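PDB 4OCI: calmodulin, putative from Entamoeba histolytica, which binds calcium through an EF-hand and takes part in initiating the phagocytosis of human erythrocytes by the amoeba. Local coordinates for residues D77-A82 / R100-T105; N84-D87 / F93-A96; M122-Q127 / D133-Q138; S30-L35 / E60-C65. One frame throughout, in Å; residues are numbered along the deposited sequence.

Contact 1. Residues D77-A82 / R100-T105; sequences DEIKTA and RRILST
Ile79 and Ala82 meet Ile102 and Leu103 with no ring, amide or other flat side-chain group between them. The flat groups nearby are backbone carbonyls. Asp77 O is reached from opposite faces of its plane by two donors of one residue, Thr81 N and Thr81 OG1, the hydroxyl at 2.6 Å. Arg101 O also accepts two donors, Thr105 N and Thr105 OG1; the hydroxyl stands above the carbonyl plane at 2.9 Å. Both hydroxyls are turned back onto their own helix.

The contact itself is aliphatic. The CB of Ala82 points at the partner helix and meets both branches of one isoleucine. It lies 3.7 Å from Ile102 CD1 and 3.9 Å from Ile102 CG2. Ile102 can present both because its CG2 is anti to the backbone N while CG1 lies beside that N (chi1 -60°). One turn earlier, Ile79 sends CG1 anti to its own N (chi1 -176°). Its CD1 then ends 3.9 Å from Leu103 CD2 and 4.1 Å from Ile102 CG2. The small Ala82 matches the closest backbone approach, 6.9 Å between Ala82 CA and Ile102 CA.

The segment axes come within 10.6 Å and run roughly antiparallel, at 147°. These are the entering and exiting helices of an EF-hand, 76-86 and 96-106. Helix 112-122 packs on the second of them: Ile115 touches Leu103 and Ser104. Arg100 bonds there to Gln112 O and Thr116, and forms a salt bridge with Glu126 beyond that helix.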
# COMPACT_ATOMS: atom_id res chain seq x y z
N ASP A 77 -3.29 15.42 17.18
CA ASP A 77 -3.46 16.69 17.96
C ASP A 77 -4.64 17.55 17.48
O ASP A 77 -5.39 18.15 18.28
CB ASP A 77 -2.20 17.57 17.87
N GLU A 78 -4.77 17.60 16.16
CA GLU A 78 -5.77 18.40 15.50
C GLU A 78 -7.16 17.83 15.83
O GLU A 78 -8.07 18.58 16.22
CB GLU A 78 -5.49 18.33 13.99
CG GLU A 78 -5.57 19.64 13.21
CD GLU A 78 -5.41 19.42 11.68
OE1 GLU A 78 -4.89 18.33 11.24
OE2 GLU A 78 -5.83 20.35 10.92
N ILE A 79 -7.32 16.51 15.68
CA ILE A 79 -8.64 15.96 15.97
C ILE A 79 -8.97 16.08 17.46
O ILE A 79 -10.12 16.44 17.85
CB ILE A 79 -8.90 14.64 15.36
CG1 ILE A 79 -10.35 14.27 15.67
CG2 ILE A 79 -7.99 13.56 15.92
CD1 ILE A 79 -11.04 13.57 14.52
N LYS A 80 -7.96 15.84 18.30
CA LYS A 80 -8.21 15.89 19.70
C LYS A 80 -8.57 17.27 20.18
O LYS A 80 -9.59 17.43 20.88
CB LYS A 80 -7.08 15.30 20.50
CG LYS A 80 -7.42 13.95 20.90
CD LYS A 80 -6.45 12.93 20.31
CE LYS A 80 -5.83 12.00 21.44
NZ LYS A 80 -6.83 11.43 22.44
N THR A 81 -7.79 18.28 19.81
CA THR A 81 -8.20 19.67 20.11
C THR A 81 -9.63 19.97 19.70
O THR A 81 -10.39 20.57 20.46
CB THR A 81 -7.29 20.66 19.40
OG1 THR A 81 -5.93 20.27 19.66
CG2 THR A 81 -7.60 22.13 19.85
N ALA A 82 -10.00 19.58 18.48
CA ALA A 82 -11.36 19.87 18.02
C ALA A 82 -12.38 19.08 18.85
O ALA A 82 -13.45 19.60 19.14
CB ALA A 82 -11.52 19.57 16.54
N ARG A 100 -19.09 14.44 12.65
CA ARG A 100 -19.22 14.64 11.19
C ARG A 100 -18.70 15.98 10.78
O ARG A 100 -17.94 16.05 9.82
CB ARG A 100 -20.67 14.43 10.71
CG ARG A 100 -20.93 14.62 9.20
CD ARG A 100 -22.42 14.46 8.84
NE ARG A 100 -22.88 13.05 8.86
CZ ARG A 100 -22.68 12.17 7.88
NH1 ARG A 100 -21.96 12.48 6.78
NH2 ARG A 100 -23.15 10.93 8.01
N ARG A 101 -19.08 17.05 11.46
CA ARG A 101 -18.52 18.38 11.13
C ARG A 101 -16.99 18.40 11.16
O ARG A 101 -16.33 18.91 10.22
CB ARG A 101 -19.12 19.53 12.00
CG ARG A 101 -18.65 20.92 11.54
CD ARG A 101 -19.15 22.02 12.49
NE ARG A 101 -18.92 21.54 13.86
CZ ARG A 101 -17.74 21.58 14.54
NH1 ARG A 101 -16.65 22.12 13.98
NH2 ARG A 101 -17.64 21.06 15.78
N ILE A 102 -16.44 17.88 12.25
CA ILE A 102 -15.01 17.94 12.51
C ILE A 102 -14.26 17.21 11.43
O ILE A 102 -13.25 17.69 10.93
CB ILE A 102 -14.64 17.21 13.82
CG1 ILE A 102 -15.33 17.79 15.06
CG2 ILE A 102 -13.06 17.06 13.99
CD1 ILE A 102 -15.01 19.10 15.33
N LEU A 103 -14.71 16.00 11.12
CA LEU A 103 -14.09 15.13 10.12
C LEU A 103 -14.26 15.75 8.72
O LEU A 103 -13.40 15.57 7.86
CB LEU A 103 -14.70 13.70 10.14
CG LEU A 103 -14.47 12.81 11.38
CD1 LEU A 103 -15.40 11.60 11.35
CD2 LEU A 103 -13.02 12.33 11.43
N SER A 104 -15.36 16.47 8.48
CA SER A 104 -15.47 17.23 7.24
C SER A 104 -14.46 18.32 7.20
O SER A 104 -13.88 18.60 6.17
CB SER A 104 -16.88 17.76 7.06
OG SER A 104 -17.73 16.66 6.93
N THR A 105 -14.22 18.92 8.33
CA THR A 105 -13.42 20.11 8.42
C THR A 105 -11.93 19.89 8.31
O THR A 105 -11.29 20.62 7.55
CB THR A 105 -13.77 20.83 9.72
OG1 THR A 105 -15.06 21.40 9.54
CG2 THR A 105 -12.79 21.92 10.09

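Contact 2. Residues N84-D87 / F93-A96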
# COMPACT_ATOMS: atom_id res chain seq x y z
N ASN A 84 -12.00 18.08 22.06
CA ASN A 84 -12.00 18.63 23.43
C ASN A 84 -12.74 19.96 23.61
O ASN A 84 -13.36 20.21 24.66
CB ASN A 84 -10.57 18.64 23.99
CG ASN A 84 -9.94 17.21 24.02
OD1 ASN A 84 -10.63 16.18 23.78
ND2 ASN A 84 -8.64 17.15 24.30
N VAL A 85 -12.70 20.79 22.57
CA VAL A 85 -13.55 21.95 22.47
C VAL A 85 -15.08 21.70 22.72
O VAL A 85 -15.75 22.53 23.36
CB VAL A 85 -13.27 22.71 21.14
CG1 VAL A 85 -14.57 23.10 20.40
CG2 VAL A 85 -12.35 23.91 21.41
N LEU A 86 -15.59 20.55 22.26
CA LEU A 86 -16.98 20.17 22.56
C LEU A 86 -17.23 19.25 23.79
O LEU A 86 -18.38 18.90 24.09
CB LEU A 86 -17.61 19.48 21.34
CG LEU A 86 -17.43 20.03 19.93
CD1 LEU A 86 -17.92 18.95 18.99
CD2 LEU A 86 -18.19 21.33 19.73
N ASP A 87 -16.16 18.84 24.48
CA ASP A 87 -16.33 18.05 25.70
C ASP A 87 -15.42 18.59 26.80
O ASP A 87 -14.56 17.87 27.28
CB ASP A 87 -16.01 16.57 25.46
CG ASP A 87 -16.33 15.68 26.71
OD1 ASP A 87 -17.37 15.92 27.39
OD2 ASP A 87 -15.55 14.72 27.01
N PHE A 93 -18.14 11.96 25.62
CA PHE A 93 -19.02 11.81 24.46
C PHE A 93 -19.20 13.11 23.76
O PHE A 93 -19.19 14.20 24.41
CB PHE A 93 -20.43 11.34 24.84
CG PHE A 93 -20.47 9.99 25.54
CD1 PHE A 93 -20.75 8.83 24.80
CD2 PHE A 93 -20.18 9.87 26.88
CE1 PHE A 93 -20.76 7.60 25.38
CE2 PHE A 93 -20.18 8.60 27.51
CZ PHE A 93 -20.49 7.47 26.76
N ILE A 94 -19.28 12.99 22.44
CA ILE A 94 -19.72 14.10 21.60
C ILE A 94 -20.90 13.67 20.68
O ILE A 94 -21.06 12.49 20.41
CB ILE A 94 -18.56 14.79 20.84
CG1 ILE A 94 -17.97 13.87 19.72
CG2 ILE A 94 -17.58 15.34 21.84
CD1 ILE A 94 -17.21 14.67 18.67
N PRO A 95 -21.75 14.63 20.22
CA PRO A 95 -22.72 14.30 19.15
C PRO A 95 -22.10 13.82 17.86
O PRO A 95 -21.08 14.36 17.46
CB PRO A 95 -23.46 15.60 18.90
CG PRO A 95 -23.13 16.49 20.09
CD PRO A 95 -21.79 16.04 20.63
N ALA A 96 -22.73 12.82 17.22
CA ALA A 96 -22.22 12.25 16.05
C ALA A 96 -22.19 13.32 14.96
O ALA A 96 -21.29 13.33 14.09
CB ALA A 96 -23.11 11.09 15.60
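Asp87, which faces Phe93 and Ile94, has its carboxylate gripped by two backbone N-H groups of the intervening turn. Lys91 N bonds to OD1 and Gly92 N bonds to OD2. One bond on each oxygen should restrict rotation of the group. The carboxylate also comes near the strand without bonding to it: Asp87 OD1 lies 3.9 Å from Phe93 O, and both atoms are acceptors. The chi1 of -174° sets CG anti to the backbone N and sends the carboxylate into the turn. At the backbone, Asp87 N still bonds back to Asn84 O at 3.1 Å.

This is the loop of an EF-hand. Asp87 has the sequence place of the first residue of a canonical twelve-residue loop. Ile94 has the eighth, the usual apolar position on the short strand. Strand 93-95 pairs antiparallel with strand 129-131, and Ile94 shares backbone hydrogen bonds with Val130. This pairing of loops is characteristic of EF-hand pairs. Pro95, at the end of the strand, is the N-cap of the helix that follows. The CB of Phe93 points away from residues 84-87.

The apolar part of the contact rests on one methyl group. On helix 96-106, Ile94 also touches Leu99 and Leu86 touches Glu98. With chi1 at 70°, Ile94 places CG2 beside its backbone N and CG1 between N and the carbonyl carbon. Ile94 CG2 lies 4.1 Å from Asp87 CB and 4.2 Å from Leu86 CB. It thus spans two successive residues, Leu86 and Asp87.

Contact 3. Residues M122-Q127 / D133-Q138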
# COMPACT_ATOMS: atom_id res chain seq x y z
N MSE A 122 -19.29 1.50 12.36
CA MSE A 122 -19.00 1.53 13.77
C MSE A 122 -20.23 1.50 14.64
O MSE A 122 -20.12 1.40 15.85
CB MSE A 122 -18.17 2.75 14.11
CG MSE A 122 -16.73 2.54 13.69
SE MSE A 122 -15.75 4.16 14.11
CE MSE A 122 -14.03 3.72 13.21
N GLY A 123 -21.39 1.63 14.04
CA GLY A 123 -22.67 1.52 14.78
C GLY A 123 -23.06 2.85 15.42
O GLY A 123 -23.57 2.92 16.53
N ILE A 124 -22.75 3.94 14.72
CA ILE A 124 -22.88 5.25 15.31
C ILE A 124 -24.17 5.76 14.64
O ILE A 124 -24.27 5.73 13.41
CB ILE A 124 -21.66 6.13 14.94
CG1 ILE A 124 -20.42 5.73 15.76
CG2 ILE A 124 -22.02 7.65 15.08
CD1 ILE A 124 -19.19 6.51 15.37
N ASP A 125 -25.15 6.22 15.43
CA ASP A 125 -26.32 6.87 14.77
C ASP A 125 -26.13 8.32 14.60
O ASP A 125 -25.65 8.99 15.51
CB ASP A 125 -27.67 6.67 15.46
CG ASP A 125 -28.87 7.24 14.58
OD1 ASP A 125 -29.21 6.61 13.49
OD2 ASP A 125 -29.48 8.31 14.94
N GLU A 126 -26.61 8.82 13.48
CA GLU A 126 -26.52 10.23 13.10
C GLU A 126 -27.13 11.24 14.08
O GLU A 126 -26.64 12.34 14.21
CB GLU A 126 -27.22 10.42 11.73
CG GLU A 126 -26.60 11.54 10.88
CD GLU A 126 -25.04 11.52 10.83
OE1 GLU A 126 -24.47 10.49 10.38
OE2 GLU A 126 -24.43 12.57 11.21
N GLN A 127 -28.21 10.83 14.76
CA GLN A 127 -28.83 11.64 15.80
C GLN A 127 -28.35 11.35 17.24
O GLN A 127 -28.92 11.86 18.22
CB GLN A 127 -30.35 11.52 15.71
CG GLN A 127 -30.92 12.12 14.39
CD GLN A 127 -30.81 11.17 13.12
OE1 GLN A 127 -30.73 9.92 13.24
NE2 GLN A 127 -30.82 11.79 11.90
N ASP A 133 -13.18 8.05 23.16
CA ASP A 133 -11.97 7.16 23.24
C ASP A 133 -12.13 5.94 22.29
O ASP A 133 -11.19 5.56 21.55
CB ASP A 133 -11.54 6.75 24.66
CG ASP A 133 -12.65 5.96 25.48
OD1 ASP A 133 -13.87 6.04 25.13
OD2 ASP A 133 -12.31 5.24 26.51
N ASP A 134 -13.33 5.34 22.30
CA ASP A 134 -13.58 4.19 21.49
C ASP A 134 -13.46 4.57 20.03
O ASP A 134 -12.81 3.83 19.28
CB ASP A 134 -14.95 3.63 21.78
CG ASP A 134 -14.98 2.86 23.14
OD1 ASP A 134 -13.91 2.63 23.74
OD2 ASP A 134 -16.07 2.45 23.57
N PHE A 135 -14.03 5.72 19.62
CA PHE A 135 -13.92 6.16 18.24
C PHE A 135 -12.46 6.32 17.74
O PHE A 135 -12.08 5.81 16.67
CB PHE A 135 -14.70 7.50 18.01
CG PHE A 135 -14.53 8.01 16.62
CD1 PHE A 135 -15.23 7.38 15.57
CD2 PHE A 135 -13.59 8.96 16.30
CE1 PHE A 135 -15.06 7.77 14.23
CE2 PHE A 135 -13.39 9.35 14.94
CZ PHE A 135 -14.13 8.74 13.93
N ILE A 136 -11.67 7.13 18.47
CA ILE A 136 -10.25 7.32 18.08
C ILE A 136 -9.49 6.00 18.00
O ILE A 136 -8.81 5.82 17.03
CB ILE A 136 -9.48 8.27 19.03
CG1 ILE A 136 -10.17 9.65 19.11
CG2 ILE A 136 -7.97 8.40 18.61
CD1 ILE A 136 -9.99 10.39 17.82
N ASN A 137 -9.66 5.10 18.98
CA ASN A 137 -9.05 3.80 18.94
C ASN A 137 -9.48 2.90 17.76
O ASN A 137 -8.65 2.23 17.13
CB ASN A 137 -9.28 3.02 20.26
CG ASN A 137 -8.45 3.57 21.44
OD1 ASN A 137 -7.44 4.27 21.22
ND2 ASN A 137 -8.89 3.32 22.68
N GLN A 138 -10.76 2.91 17.43
CA GLN A 138 -11.26 2.05 16.37
C GLN A 138 -10.80 2.60 15.00
O GLN A 138 -10.51 1.90 14.05
CB GLN A 138 -12.79 2.02 16.45
CG GLN A 138 -13.24 1.07 17.53
CD GLN A 138 -14.72 1.18 17.90
OE1 GLN A 138 -15.56 1.72 17.17
NE2 GLN A 138 -15.04 0.66 19.05
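Met122 lies at the end of helix 112-122, where Gly123 leaves helical geometry with positive phi (85°) and two bonds run back into the last turn, a Schellman motif. The selenium of Met122, a selenomethionine here, approaches the ring of Phe135 obliquely. SE is 3.6 Å from Phe135 CD1 and 3.7 Å from Phe135 CE1. It stands 4.6 Å from the ring centroid and 64° off the ring normal. This is a Met-aromatic contact, and the selenomethionine chain runs roughly perpendicular to the phenylalanine side chain. Ile124 CD1 reaches the same ring atom, Phe135 CD1, at 4.1 Å, also obliquely.

Residues 122-127 run from the end of helix 112-122 into the loop of an EF-hand unit, and 133-138 lie on its second helix, 132-145. Phe135 sends CG anti to its backbone N (chi1 177°), and the ring packs on Leu99 and Leu103 of helix 96-106 and on Val130 of the short strand. Ile124 also packs on Val130, and on Ala96 and Phe119.

Met122 and Gln138 lie alongside, pointing opposite ways. Gln138 OE1 lies 3.8 Å from Met122 CG, and Met122 CE lies 3.9 Å from Gln138 CB. Further along the loop, Asp125 OD2 accepts Gln127 N at 2.8 Å and closes an Asx turn. The donor comes from above the carboxylate plane.

Contact 4. Residues S30-L35 / E60-C65. With NA (sodium ion), chain C.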
# COMPACT_ATOMS: atom_id res chain seq x y z
N SER A 30 6.20 4.32 8.16
CA SER A 30 6.55 4.48 9.51
C SER A 30 6.98 5.99 9.81
O SER A 30 6.57 6.61 10.82
CB SER A 30 7.54 3.33 9.85
OG SER A 30 8.45 3.77 10.80
N LEU A 31 7.64 6.64 8.88
CA LEU A 31 8.12 7.99 9.09
C LEU A 31 6.99 8.95 9.05
O LEU A 31 6.91 9.84 9.92
CB LEU A 31 9.17 8.36 8.04
CG LEU A 31 9.80 9.78 8.05
CD1 LEU A 31 10.31 10.10 9.48
CD2 LEU A 31 10.91 9.96 7.04
N VAL A 32 6.10 8.78 8.07
CA VAL A 32 4.91 9.63 7.90
C VAL A 32 4.01 9.49 9.12
O VAL A 32 3.51 10.51 9.66
CB VAL A 32 4.24 9.24 6.53
CG1 VAL A 32 2.78 9.08 6.62
CG2 VAL A 32 4.78 10.15 5.32
N ARG A 33 3.85 8.26 9.64
CA ARG A 33 3.10 8.11 10.89
C ARG A 33 3.78 8.73 12.12
O ARG A 33 3.08 9.39 12.93
CB ARG A 33 2.69 6.68 11.16
CG ARG A 33 1.59 6.23 10.15
CD ARG A 33 1.15 4.86 10.58
NE ARG A 33 0.18 4.26 9.67
CZ ARG A 33 -1.06 4.67 9.50
NH1 ARG A 33 -1.53 5.80 10.13
NH2 ARG A 33 -1.83 3.97 8.65
N VAL A 34 5.06 8.46 12.31
CA VAL A 34 5.84 9.19 13.31
C VAL A 34 5.66 10.73 13.27
O VAL A 34 5.55 11.36 14.31
CB VAL A 34 7.33 8.83 13.25
CG1 VAL A 34 8.19 9.94 13.93
CG2 VAL A 34 7.53 7.53 13.96
N LEU A 35 5.63 11.33 12.06
CA LEU A 35 5.44 12.75 11.85
C LEU A 35 4.02 13.24 12.04
O LEU A 35 3.79 14.43 12.01
CB LEU A 35 5.96 13.14 10.44
CG LEU A 35 7.44 12.89 10.25
CD1 LEU A 35 7.91 13.12 8.80
CD2 LEU A 35 8.27 13.70 11.25
N GLU A 60 13.84 14.21 -1.90
CA GLU A 60 12.96 15.25 -2.48
C GLU A 60 11.54 14.76 -2.88
O GLU A 60 10.59 15.52 -2.70
CB GLU A 60 13.62 16.05 -3.63
CG GLU A 60 14.68 17.08 -3.07
CD GLU A 60 14.04 18.33 -2.29
OE1 GLU A 60 12.77 18.62 -2.37
OE2 GLU A 60 14.83 19.04 -1.58
N LEU A 61 11.39 13.51 -3.35
CA LEU A 61 10.05 12.93 -3.55
C LEU A 61 9.32 12.88 -2.19
O LEU A 61 8.13 13.12 -2.13
CB LEU A 61 10.16 11.50 -4.10
CG LEU A 61 10.55 11.50 -5.60
CD1 LEU A 61 11.11 10.13 -6.19
CD2 LEU A 61 9.31 12.03 -6.38
N PHE A 62 10.04 12.50 -1.13
CA PHE A 62 9.50 12.45 0.25
C PHE A 62 8.94 13.76 0.75
O PHE A 62 7.82 13.81 1.27
CB PHE A 62 10.56 11.95 1.27
CG PHE A 62 10.08 12.08 2.69
CD1 PHE A 62 9.13 11.18 3.20
CD2 PHE A 62 10.47 13.16 3.48
CE1 PHE A 62 8.61 11.33 4.48
CE2 PHE A 62 9.97 13.31 4.78
CZ PHE A 62 9.02 12.41 5.25
N THR A 63 9.70 14.85 0.64
CA THR A 63 9.18 16.14 1.09
C THR A 63 7.97 16.60 0.27
O THR A 63 7.02 17.12 0.86
CB THR A 63 10.20 17.28 1.08
OG1 THR A 63 10.65 17.51 -0.27
CG2 THR A 63 11.36 16.97 1.91
N SER A 64 7.97 16.39 -1.04
CA SER A 64 6.73 16.63 -1.84
C SER A 64 5.56 15.81 -1.38
O SER A 64 4.50 16.38 -1.12
CB SER A 64 6.99 16.38 -3.31
OG SER A 64 8.07 17.24 -3.67
N CYS A 65 5.74 14.50 -1.21
CA CYS A 65 4.66 13.57 -0.74
C CYS A 65 4.18 13.92 0.64
O CYS A 65 2.99 13.95 0.88
CB CYS A 65 5.09 12.11 -0.78
SG CYS A 65 5.23 11.66 -2.48
NA NA C . 10.10 18.01 -2.46
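Phe62 places its ring against Leu31, Val32 and Leu35, joining two helices of the N-terminal EF-hand lobe. Leu31 CD2 comes closest, at 3.6 Å from Phe62 CZ, approaching obliquely. Leu35 CD1 lies at the ring edge, in plane, 3.8 Å from Phe62 CZ. Val32 CG2 is 4.1 Å from Phe62 CE1 and completes the set.

With CG anti to its backbone N (chi1 172°), Phe62 brings its ring against Leu31, whose own CG is also anti to the backbone N (chi1 179°). The next layer is also apolar. Phe15 of helix 9-15 packs on Leu31, while Phe66 and Leu69 pack on Val32. The Leu31 side chain is about 8 Å from that of Asp16, a calcium ligand, so this packing sits near the calcium loop without being part of it.

Helix 59-71 also carries a sodium ion, away from the Phe62 ring. Glu60 binds it twice, through O at 2.5 Å and OE1 at 2.7 Å. Ser64 OG binds it at 2.5 Å. The shortest bond is from Thr63 OG1, 2.3 Å from the sodium.

How the contacts relate
Contact 4 comes first along the chain and belongs to the N-terminal lobe. The other three follow in the C-terminal lobe. Contact 2 is nested inside the loop closed by contact 1, and both use helix 76-86. Contact 3 comes after both. Centres of contacts 1, 2 and 3 lie about 10 to 14 Å apart. Arg101 packs on Leu86 between contacts 1 and 2, Ile79 on Ile136 between 1 and 3; contacts 2 and 3 also touch. A two-stranded sheet pairs their EF-hand loops. Contact 4 lies about 22 to 31 Å from them, centre to centre, and touches none. The chain between helices 59-71 and 76-86 links the lobes. The bound calcium lies in the N-terminal half, with contact 4.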